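Local structure of purine phosphoribosyltransferase (Pyrococcus horikoshii, 1VDM) at residues Glu113-Thr125 and Asp130-Trp144. The protein probably acts as a glycosyltransferase of the type I phosphoribosyltransferase family, handling purine substrates. Sequence-based numbering, arbitrary orientation.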
ATOM      1  N   GLU G 113     -47.117   5.151 -14.562  1.00 62.56           N
ATOM      2  CA  GLU G 113     -46.893   4.086 -15.532  1.00 60.32           C
ATOM      3  C   GLU G 113     -46.141   2.972 -14.809  1.00 58.69           C
ATOM      4  O   GLU G 113     -45.400   3.231 -13.861  1.00 58.56           O
ATOM      5  CB  GLU G 113     -46.053   4.609 -16.698  1.00 61.17           C
ATOM      6  CG  GLU G 113     -46.168   3.807 -17.990  1.00 63.40           C
ATOM      7  CD  GLU G 113     -45.277   4.361 -19.101  1.00 65.72           C
ATOM      8  OE1 GLU G 113     -45.081   5.597 -19.149  1.00 65.74           O
ATOM      9  OE2 GLU G 113     -44.783   3.567 -19.935  1.00 67.60           O
ATOM     10  N   ILE G 114     -46.331   1.732 -15.242  1.00 56.15           N
ATOM     11  CA  ILE G 114     -45.650   0.614 -14.606  1.00 54.12           C
ATOM     12  C   ILE G 114     -45.050  -0.338 -15.623  1.00 53.65           C
ATOM     13  O   ILE G 114     -45.725  -0.775 -16.553  1.00 55.87           O
ATOM     14  CB  ILE G 114     -46.599  -0.187 -13.703  1.00 53.43           C
ATOM     15  CG1 ILE G 114     -47.125   0.708 -12.580  1.00 54.13           C
ATOM     16  CG2 ILE G 114     -45.876  -1.390 -13.125  1.00 50.64           C
ATOM     17  CD1 ILE G 114     -48.220   0.068 -11.750  1.00 54.78           C
ATOM     18  N   LYS G 115     -43.773  -0.645 -15.435  1.00 50.69           N
ATOM     19  CA  LYS G 115     -43.044  -1.558 -16.302  1.00 47.83           C
ATOM     20  C   LYS G 115     -42.462  -2.642 -15.408  1.00 44.87           C
ATOM     21  O   LYS G 115     -42.291  -2.437 -14.210  1.00 43.45           O
ATOM     22  CB  LYS G 115     -41.918  -0.824 -17.024  1.00 50.22           C
ATOM     23  CG  LYS G 115     -41.977  -0.928 -18.538  1.00 54.04           C
ATOM     24  CD  LYS G 115     -43.174  -0.174 -19.102  1.00 55.18           C
ATOM     25  CE  LYS G 115     -43.207  -0.258 -20.619  1.00 56.62           C
ATOM     26  NZ  LYS G 115     -44.439   0.378 -21.149  1.00 60.02           N
ATOM     27  N   ILE G 116     -42.153  -3.793 -15.985  1.00 42.95           N
ATOM     28  CA  ILE G 116     -41.619  -4.902 -15.203  1.00 40.76           C
ATOM     29  C   ILE G 116     -40.375  -5.498 -15.828  1.00 38.71           C
ATOM     30  O   ILE G 116     -40.375  -5.869 -17.009  1.00 37.81           O
ATOM     31  CB  ILE G 116     -42.681  -6.006 -15.039  1.00 42.79           C
ATOM     32  CG1 ILE G 116     -43.835  -5.470 -14.187  1.00 43.14           C
ATOM     33  CG2 ILE G 116     -42.054  -7.257 -14.428  1.00 43.33           C
ATOM     34  CD1 ILE G 116     -45.049  -6.350 -14.183  1.00 42.14           C
ATOM     35  N   ALA G 117     -39.319  -5.591 -15.022  1.00 35.39           N
ATOM     36  CA  ALA G 117     -38.049  -6.131 -15.484  1.00 33.95           C
ATOM     37  C   ALA G 117     -37.624  -7.333 -14.653  1.00 33.75           C
ATOM     38  O   ALA G 117     -37.699  -7.311 -13.422  1.00 32.63           O
ATOM     39  CB  ALA G 117     -36.976  -5.051 -15.430  1.00 32.63           C
ATOM     40  N   CYS G 118     -37.173  -8.377 -15.340  1.00 33.10           N
ATOM     41  CA  CYS G 118     -36.735  -9.610 -14.696  1.00 34.63           C
ATOM     42  C   CYS G 118     -35.523 -10.170 -15.404  1.00 33.29           C
ATOM     43  O   CYS G 118     -35.292  -9.891 -16.579  1.00 32.43           O
ATOM     44  CB  CYS G 118     -37.841 -10.672 -14.741  1.00 36.52           C
ATOM     45  SG  CYS G 118     -39.267 -10.350 -13.706  1.00 44.78           S
ATOM     46  N   LEU G 119     -34.749 -10.972 -14.690  1.00 31.96           N
ATOM     47  CA  LEU G 119     -33.589 -11.592 -15.295  1.00 33.94           C
ATOM     48  C   LEU G 119     -34.078 -12.679 -16.248  1.00 35.32           C
ATOM     49  O   LEU G 119     -33.565 -12.822 -17.361  1.00 35.57           O
ATOM     50  CB  LEU G 119     -32.705 -12.215 -14.223  1.00 30.96           C
ATOM     51  CG  LEU G 119     -32.051 -11.243 -13.247  1.00 31.73           C
ATOM     52  CD1 LEU G 119     -31.363 -12.021 -12.120  1.00 28.75           C
ATOM     53  CD2 LEU G 119     -31.048 -10.378 -14.018  1.00 28.73           C
ATOM     54  N   ALA G 120     -35.082 -13.437 -15.805  1.00 37.28           N
ATOM     55  CA  ALA G 120     -35.637 -14.527 -16.598  1.00 40.34           C
ATOM     56  C   ALA G 120     -37.126 -14.723 -16.371  1.00 41.73           C
ATOM     57  O   ALA G 120     -37.708 -14.183 -15.430  1.00 41.02           O
ATOM     58  CB  ALA G 120     -34.902 -15.823 -16.280  1.00 39.02           C
ATOM     59  N   MET G 121     -37.741 -15.501 -17.253  1.00 43.62           N
ATOM     60  CA  MET G 121     -39.162 -15.802 -17.146  1.00 46.82           C
ATOM     61  C   MET G 121     -39.409 -17.220 -17.622  1.00 46.82           C
ATOM     62  O   MET G 121     -38.631 -17.774 -18.403  1.00 47.26           O
ATOM     63  CB  MET G 121     -40.006 -14.846 -17.995  1.00 48.64           C
ATOM     64  CG  MET G 121     -39.978 -15.142 -19.489  1.00 52.77           C
ATOM     65  SD  MET G 121     -41.629 -15.375 -20.229  1.00 58.84           S
ATOM     66  CE  MET G 121     -41.261 -16.649 -21.430  1.00 56.32           C
ATOM     67  N   LYS G 122     -40.497 -17.804 -17.139  1.00 46.66           N
ATOM     68  CA  LYS G 122     -40.872 -19.152 -17.534  1.00 46.22           C
ATOM     69  C   LYS G 122     -42.141 -19.046 -18.385  1.00 46.80           C
ATOM     70  O   LYS G 122     -43.064 -18.299 -18.052  1.00 46.71           O
ATOM     71  CB  LYS G 122     -41.059 -20.012 -16.286  1.00 44.09           C
ATOM     72  CG  LYS G 122     -39.719 -20.326 -15.625  1.00 41.59           C
ATOM     73  CD  LYS G 122     -39.865 -20.903 -14.240  1.00 41.99           C
ATOM     74  CE  LYS G 122     -38.534 -21.431 -13.737  1.00 41.79           C
ATOM     75  NZ  LYS G 122     -38.669 -22.097 -12.417  1.00 41.61           N
ATOM     76  N   PRO G 123     -42.185 -19.782 -19.510  1.00 47.34           N
ATOM     77  CA  PRO G 123     -43.278 -19.838 -20.491  1.00 47.87           C
ATOM     78  C   PRO G 123     -44.723 -19.708 -20.004  1.00 47.75           C
ATOM     79  O   PRO G 123     -45.541 -19.044 -20.640  1.00 48.65           O
ATOM     80  CB  PRO G 123     -43.033 -21.168 -21.196  1.00 46.95           C
ATOM     81  CG  PRO G 123     -41.552 -21.274 -21.192  1.00 49.14           C
ATOM     82  CD  PRO G 123     -41.196 -20.842 -19.783  1.00 47.40           C
ATOM     83  N   TRP G 124     -45.035 -20.328 -18.878  1.00 46.61           N
ATOM     84  CA  TRP G 124     -46.395 -20.311 -18.368  1.00 47.25           C
ATOM     85  C   TRP G 124     -46.817 -19.150 -17.493  1.00 48.39           C
ATOM     86  O   TRP G 124     -48.009 -18.972 -17.242  1.00 51.18           O
ATOM     87  CB  TRP G 124     -46.648 -21.594 -17.584  1.00 45.50           C
ATOM     88  CG  TRP G 124     -45.585 -21.880 -16.589  1.00 47.07           C
ATOM     89  CD1 TRP G 124     -45.418 -21.285 -15.378  1.00 46.78           C
ATOM     90  CD2 TRP G 124     -44.508 -22.816 -16.734  1.00 47.84           C
ATOM     91  NE1 TRP G 124     -44.303 -21.789 -14.754  1.00 46.25           N
ATOM     92  CE2 TRP G 124     -43.724 -22.731 -15.564  1.00 47.79           C
ATOM     93  CE3 TRP G 124     -44.128 -23.717 -17.740  1.00 47.17           C
ATOM     94  CZ2 TRP G 124     -42.579 -23.516 -15.369  1.00 47.72           C
ATOM     95  CZ3 TRP G 124     -42.991 -24.496 -17.547  1.00 47.91           C
ATOM     96  CH2 TRP G 124     -42.230 -24.389 -16.369  1.00 48.68           C
ATOM     97  N   THR G 125     -45.853 -18.364 -17.026  1.00 48.08           N
ATOM     98  CA  THR G 125     -46.143 -17.226 -16.153  1.00 47.92           C
ATOM     99  C   THR G 125     -47.390 -16.435 -16.566  1.00 48.76           C
ATOM    100  O   THR G 125     -47.704 -16.313 -17.749  1.00 48.45           O
ATOM    101  CB  THR G 125     -44.955 -16.253 -16.127  1.00 46.18           C
ATOM    102  OG1 THR G 125     -45.227 -15.201 -15.197  1.00 47.04           O
ATOM    103  CG2 THR G 125     -44.738 -15.650 -17.501  1.00 44.21           C
ATOM    104  N   ASP G 130     -41.919  -6.975 -19.045  1.00 45.06           N
ATOM    105  CA  ASP G 130     -41.799  -6.080 -20.184  1.00 46.42           C
ATOM    106  C   ASP G 130     -40.378  -6.179 -20.714  1.00 46.19           C
ATOM    107  O   ASP G 130     -40.137  -5.974 -21.904  1.00 45.49           O
ATOM    108  CB  ASP G 130     -42.143  -4.653 -19.778  1.00 47.17           C
ATOM    109  CG  ASP G 130     -43.565  -4.539 -19.283  1.00 48.77           C
ATOM    110  OD1 ASP G 130     -43.776  -4.586 -18.052  1.00 48.23           O
ATOM    111  OD2 ASP G 130     -44.478  -4.431 -20.131  1.00 50.57           O
ATOM    112  N   TYR G 131     -39.450  -6.527 -19.820  1.00 44.75           N
ATOM    113  CA  TYR G 131     -38.042  -6.704 -20.170  1.00 43.39           C
ATOM    114  C   TYR G 131     -37.449  -7.885 -19.399  1.00 42.21           C
ATOM    115  O   TYR G 131     -37.552  -7.937 -18.177  1.00 43.03           O
ATOM    116  CB  TYR G 131     -37.221  -5.453 -19.826  1.00 43.84           C
ATOM    117  CG  TYR G 131     -37.773  -4.149 -20.341  1.00 44.38           C
ATOM    118  CD1 TYR G 131     -38.565  -3.341 -19.533  1.00 45.95           C
ATOM    119  CD2 TYR G 131     -37.502  -3.721 -21.638  1.00 46.52           C
ATOM    120  CE1 TYR G 131     -39.077  -2.135 -20.002  1.00 46.89           C
ATOM    121  CE2 TYR G 131     -38.007  -2.524 -22.117  1.00 47.39           C
ATOM    122  CZ  TYR G 131     -38.793  -1.736 -21.294  1.00 48.85           C
ATOM    123  OH  TYR G 131     -39.296  -0.551 -21.767  1.00 51.73           O
ATOM    124  N   TYR G 132     -36.826  -8.824 -20.103  1.00 40.58           N
ATOM    125  CA  TYR G 132     -36.199  -9.974 -19.455  1.00 40.41           C
ATOM    126  C   TYR G 132     -35.113 -10.534 -20.366  1.00 39.70           C
ATOM    127  O   TYR G 132     -35.074 -10.204 -21.547  1.00 40.18           O
ATOM    128  CB  TYR G 132     -37.248 -11.053 -19.099  1.00 42.09           C
ATOM    129  CG  TYR G 132     -37.818 -11.851 -20.258  1.00 44.40           C
ATOM    130  CD1 TYR G 132     -37.093 -12.893 -20.839  1.00 44.48           C
ATOM    131  CD2 TYR G 132     -39.086 -11.563 -20.771  1.00 43.71           C
ATOM    132  CE1 TYR G 132     -37.614 -13.629 -21.903  1.00 46.17           C
ATOM    133  CE2 TYR G 132     -39.617 -12.291 -21.834  1.00 45.63           C
ATOM    134  CZ  TYR G 132     -38.876 -13.321 -22.398  1.00 46.36           C
ATOM    135  OH  TYR G 132     -39.383 -14.026 -23.467  1.00 46.97           O
ATOM    136  N   VAL G 133     -34.234 -11.373 -19.825  1.00 37.75           N
ATOM    137  CA  VAL G 133     -33.136 -11.932 -20.610  1.00 35.93           C
ATOM    138  C   VAL G 133     -33.172 -13.441 -20.835  1.00 36.75           C
ATOM    139  O   VAL G 133     -32.911 -13.920 -21.943  1.00 35.10           O
ATOM    140  CB  VAL G 133     -31.776 -11.587 -19.957  1.00 35.73           C
ATOM    141  CG1 VAL G 133     -30.632 -12.210 -20.749  1.00 33.06           C
ATOM    142  CG2 VAL G 133     -31.617 -10.086 -19.873  1.00 33.40           C
ATOM    143  N   PHE G 134     -33.481 -14.196 -19.787  1.00 37.83           N
ATOM    144  CA  PHE G 134     -33.503 -15.648 -19.907  1.00 39.41           C
ATOM    145  C   PHE G 134     -34.888 -16.290 -19.920  1.00 40.84           C
ATOM    146  O   PHE G 134     -35.791 -15.899 -19.177  1.00 39.09           O
ATOM    147  CB  PHE G 134     -32.645 -16.272 -18.803  1.00 40.76           C
ATOM    148  CG  PHE G 134     -31.230 -15.767 -18.777  1.00 39.78           C
ATOM    149  CD1 PHE G 134     -30.779 -14.973 -17.722  1.00 39.60           C
ATOM    150  CD2 PHE G 134     -30.345 -16.084 -19.805  1.00 39.91           C
ATOM    151  CE1 PHE G 134     -29.466 -14.504 -17.695  1.00 40.22           C
ATOM    152  CE2 PHE G 134     -29.025 -15.619 -19.788  1.00 39.96           C
ATOM    153  CZ  PHE G 134     -28.586 -14.828 -18.733  1.00 38.74           C
ATOM    154  N   ARG G 135     -35.021 -17.290 -20.786  1.00 43.03           N
ATOM    155  CA  ARG G 135     -36.252 -18.040 -20.871  1.00 45.16           C
ATOM    156  C   ARG G 135     -35.953 -19.517 -20.718  1.00 44.91           C
ATOM    157  O   ARG G 135     -35.091 -20.076 -21.383  1.00 46.07           O
ATOM    158  CB  ARG G 135     -36.880 -17.773 -22.241  1.00 48.16           C
ATOM    159  CG  ARG G 135     -38.210 -18.505 -22.424  1.00 54.04           C
ATOM    160  CD  ARG G 135     -38.608 -18.614 -23.902  1.00 58.62           C
ATOM    161  NE  ARG G 135     -40.028 -18.295 -24.078  1.00 62.66           N
ATOM    162  CZ  ARG G 135     -40.829 -19.276 -24.532  1.00 65.34           C
ATOM    163  NH1 ARG G 135     -40.330 -20.473 -24.792  1.00 64.94           N
ATOM    164  NH2 ARG G 135     -42.129 -19.035 -24.723  1.00 64.38           N
ATOM    165  N   THR G 136     -36.640 -20.120 -19.755  1.00 43.60           N
ATOM    166  CA  THR G 136     -36.399 -21.526 -19.439  1.00 44.06           C
ATOM    167  C   THR G 136     -37.576 -22.152 -18.702  1.00 44.65           C
ATOM    168  O   THR G 136     -38.420 -21.447 -18.149  1.00 45.11           O
ATOM    169  CB  THR G 136     -35.128 -21.696 -18.547  1.00 45.44           C
ATOM    170  OG1 THR G 136     -34.846 -23.091 -18.368  1.00 43.87           O
ATOM    171  CG2 THR G 136     -35.347 -21.059 -17.175  1.00 43.04           C
ATOM    172  N   GLU G 137     -37.628 -23.479 -18.700  1.00 45.24           N
ATOM    173  CA  GLU G 137     -38.689 -24.192 -17.997  1.00 45.48           C
ATOM    174  C   GLU G 137     -38.101 -24.866 -16.757  1.00 44.90           C
ATOM    175  O   GLU G 137     -38.830 -25.288 -15.857  1.00 45.17           O
ATOM    176  CB  GLU G 137     -39.331 -25.235 -18.914  1.00 47.11           C
ATOM    177  CG  GLU G 137     -40.104 -24.636 -20.093  1.00 52.41           C
ATOM    178  CD  GLU G 137     -40.764 -25.700 -20.975  1.00 55.58           C
ATOM    179  OE1 GLU G 137     -41.420 -25.324 -21.978  1.00 55.76           O
ATOM    180  OE2 GLU G 137     -40.626 -26.908 -20.666  1.00 56.35           O
ATOM    181  N   LYS G 138     -36.773 -24.946 -16.713  1.00 43.68           N
ATOM    182  CA  LYS G 138     -36.079 -25.563 -15.594  1.00 42.81           C
ATOM    183  C   LYS G 138     -36.069 -24.667 -14.368  1.00 42.17           C
ATOM    184  O   LYS G 138     -36.454 -23.494 -14.431  1.00 40.54           O
ATOM    185  CB  LYS G 138     -34.637 -25.878 -15.973  1.00 43.99           C
ATOM    186  CG  LYS G 138     -34.477 -26.859 -17.113  1.00 44.72           C
ATOM    187  CD  LYS G 138     -33.025 -27.278 -17.229  1.00 46.99           C
ATOM    188  CE  LYS G 138     -32.800 -28.200 -18.404  1.00 47.18           C
ATOM    189  NZ  LYS G 138     -31.355 -28.530 -18.546  1.00 50.18           N
ATOM    190  N   TRP G 139     -35.645 -25.230 -13.240  1.00 40.31           N
ATOM    191  CA  TRP G 139     -35.545 -24.442 -12.022  1.00 39.74           C
ATOM    192  C   TRP G 139     -34.192 -23.728 -12.102  1.00 38.97           C
ATOM    193  O   TRP G 139     -33.166 -24.340 -12.445  1.00 37.42           O
ATOM    194  CB  TRP G 139     -35.612 -25.329 -10.778  1.00 40.68           C
ATOM    195  CG  TRP G 139     -35.375 -24.571  -9.499  1.00 43.44           C
ATOM    196  CD1 TRP G 139     -34.181 -24.404  -8.854  1.00 45.31           C
ATOM    197  CD2 TRP G 139     -36.346 -23.842  -8.736  1.00 43.69           C
ATOM    198  NE1 TRP G 139     -34.348 -23.617  -7.737  1.00 45.09           N
ATOM    199  CE2 TRP G 139     -35.666 -23.258  -7.640  1.00 44.25           C
ATOM    200  CE3 TRP G 139     -37.723 -23.622  -8.870  1.00 43.18           C
ATOM    201  CZ2 TRP G 139     -36.317 -22.474  -6.685  1.00 43.47           C
ATOM    202  CZ3 TRP G 139     -38.371 -22.838  -7.918  1.00 44.21           C
ATOM    203  CH2 TRP G 139     -37.665 -22.275  -6.839  1.00 43.89           C
ATOM    204  N   ILE G 140     -34.200 -22.429 -11.812  1.00 36.66           N
ATOM    205  CA  ILE G 140     -32.976 -21.640 -11.875  1.00 35.16           C
ATOM    206  C   ILE G 140     -32.311 -21.415 -10.522  1.00 32.93           C
ATOM    207  O   ILE G 140     -32.934 -20.905  -9.586  1.00 31.79           O
ATOM    208  CB  ILE G 140     -33.226 -20.244 -12.489  1.00 35.02           C
ATOM    209  CG1 ILE G 140     -34.007 -20.369 -13.790  1.00 35.41           C
ATOM    210  CG2 ILE G 140     -31.887 -19.556 -12.771  1.00 35.93           C
ATOM    211  CD1 ILE G 140     -34.466 -19.048 -14.326  1.00 36.22           C
ATOM    212  N   VAL G 141     -31.044 -21.801 -10.428  1.00 30.37           N
ATOM    213  CA  VAL G 141     -30.283 -21.573  -9.205  1.00 31.42           C
ATOM    214  C   VAL G 141     -29.424 -20.348  -9.484  1.00 31.01           C
ATOM    215  O   VAL G 141     -28.514 -20.394 -10.307  1.00 31.35           O
ATOM    216  CB  VAL G 141     -29.350 -22.748  -8.853  1.00 30.72           C
ATOM    217  CG1 VAL G 141     -28.609 -22.433  -7.569  1.00 29.34           C
ATOM    218  CG2 VAL G 141     -30.152 -24.033  -8.706  1.00 31.50           C
ATOM    219  N   PHE G 142     -29.735 -19.246  -8.816  1.00 30.23           N
ATOM    220  CA  PHE G 142     -28.981 -18.014  -9.003  1.00 29.48           C
ATOM    221  C   PHE G 142     -27.614 -18.053  -8.304  1.00 29.06           C
ATOM    222  O   PHE G 142     -27.384 -18.874  -7.407  1.00 28.80           O
ATOM    223  CB  PHE G 142     -29.810 -16.823  -8.524  1.00 30.36           C
ATOM    224  CG  PHE G 142     -30.998 -16.545  -9.385  1.00 31.32           C
ATOM    225  CD1 PHE G 142     -32.278 -16.928  -8.983  1.00 31.62           C
ATOM    226  CD2 PHE G 142     -30.842 -15.917 -10.620  1.00 31.92           C
ATOM    227  CE1 PHE G 142     -33.394 -16.685  -9.801  1.00 30.99           C
ATOM    228  CE2 PHE G 142     -31.952 -15.672 -11.447  1.00 30.09           C
ATOM    229  CZ  PHE G 142     -33.228 -16.056 -11.036  1.00 29.95           C
ATOM    230  N   PRO G 143     -26.693 -17.147  -8.702  1.00 27.49           N
ATOM    231  CA  PRO G 143     -25.341 -17.077  -8.131  1.00 26.00           C
ATOM    232  C   PRO G 143     -25.326 -16.829  -6.626  1.00 28.48           C
ATOM    233  O   PRO G 143     -24.369 -17.187  -5.946  1.00 28.65           O
ATOM    234  CB  PRO G 143     -24.693 -15.918  -8.891  1.00 25.62           C
ATOM    235  CG  PRO G 143     -25.597 -15.655 -10.040  1.00 27.13           C
ATOM    236  CD  PRO G 143     -26.957 -15.964  -9.538  1.00 25.39           C
ATOM    237  N   TRP G 144     -26.385 -16.215  -6.111  1.00 29.56           N
ATOM    238  CA  TRP G 144     -26.474 -15.910  -4.684  1.00 30.29           C
ATOM    239  C   TRP G 144     -27.274 -16.929  -3.864  1.00 31.05           C
ATOM    240  O   TRP G 144     -27.591 -16.686  -2.698  1.00 31.02           O
ATOM    241  CB  TRP G 144     -27.094 -14.528  -4.500  1.00 27.45           C
ATOM    242  CG  TRP G 144     -28.516 -14.448  -4.934  1.00 26.15           C
ATOM    243  CD1 TRP G 144     -29.627 -14.770  -4.192  1.00 26.72           C
ATOM    244  CD2 TRP G 144     -29.002 -14.009  -6.214  1.00 26.24           C
ATOM    245  NE1 TRP G 144     -30.779 -14.553  -4.938  1.00 26.44           N
ATOM    246  CE2 TRP G 144     -30.421 -14.086  -6.179  1.00 25.07           C
ATOM    247  CE3 TRP G 144     -28.381 -13.555  -7.382  1.00 25.41           C
ATOM    248  CZ2 TRP G 144     -31.218 -13.725  -7.267  1.00 25.84           C
ATOM    249  CZ3 TRP G 144     -29.183 -13.194  -8.471  1.00 27.70           C
ATOM    250  CH2 TRP G 144     -30.584 -13.283  -8.401  1.00 28.01           C
TER
HETATM  251  O   HOH W   1     -39.254 -25.030 -12.939  1.00 42.61           O
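M121 lays its CG over the centre of the Y132 ring, a CH-pi contact with CG 3.5 Å from the ring centroid, while its SD approaches the same ring obliquely, 4.4 Å from the centroid, a Met-aromatic contact. The chain reaches this position because CG sits between the backbone N and the carbonyl carbon (chi1 76°) and the side chain bends again at chi2 and chi3, carrying CE on to R135 NE. With an alanine in place of Y132 the ring under M121 CG is gone, and the thioether would probably be left free to turn. On the other face of the small sheet, A120 CB packs against F134 CB at 3.4 Å and I140 CD1 at 3.8 Å. L119 stands at the corner of the chain, and its CD1 meets the F142 ring obliquely and the W144 ring at its edge.

Parallel pairing binds the backbones: M121 N donates to F134 O (2.8 Å), and F134 N to L119 O. V133 N also reaches L119 O, from above the carbonyl plane, so that this oxygen is gripped twice. Farther back, C118 N bonds to Y131 O, and D130 OD1 takes the I116 N-H (2.7 Å) on its anti side. At the opposite end, P123 CG sits over one face of the R135 guanidinium, offset toward its rim, and K122, extended beyond CG, reaches a water shared with E137 O and a salt bridge to D94.

In this phosphoribosyltransferase domain, 130-132 runs beside the end of strand 113-118, the outermost strand of the main sheet within this chain, while 120-121 runs between 92-93 and 134-135. Helix 8-23 touches Y131 and V133, and I150 of a second subunit packs on Y132.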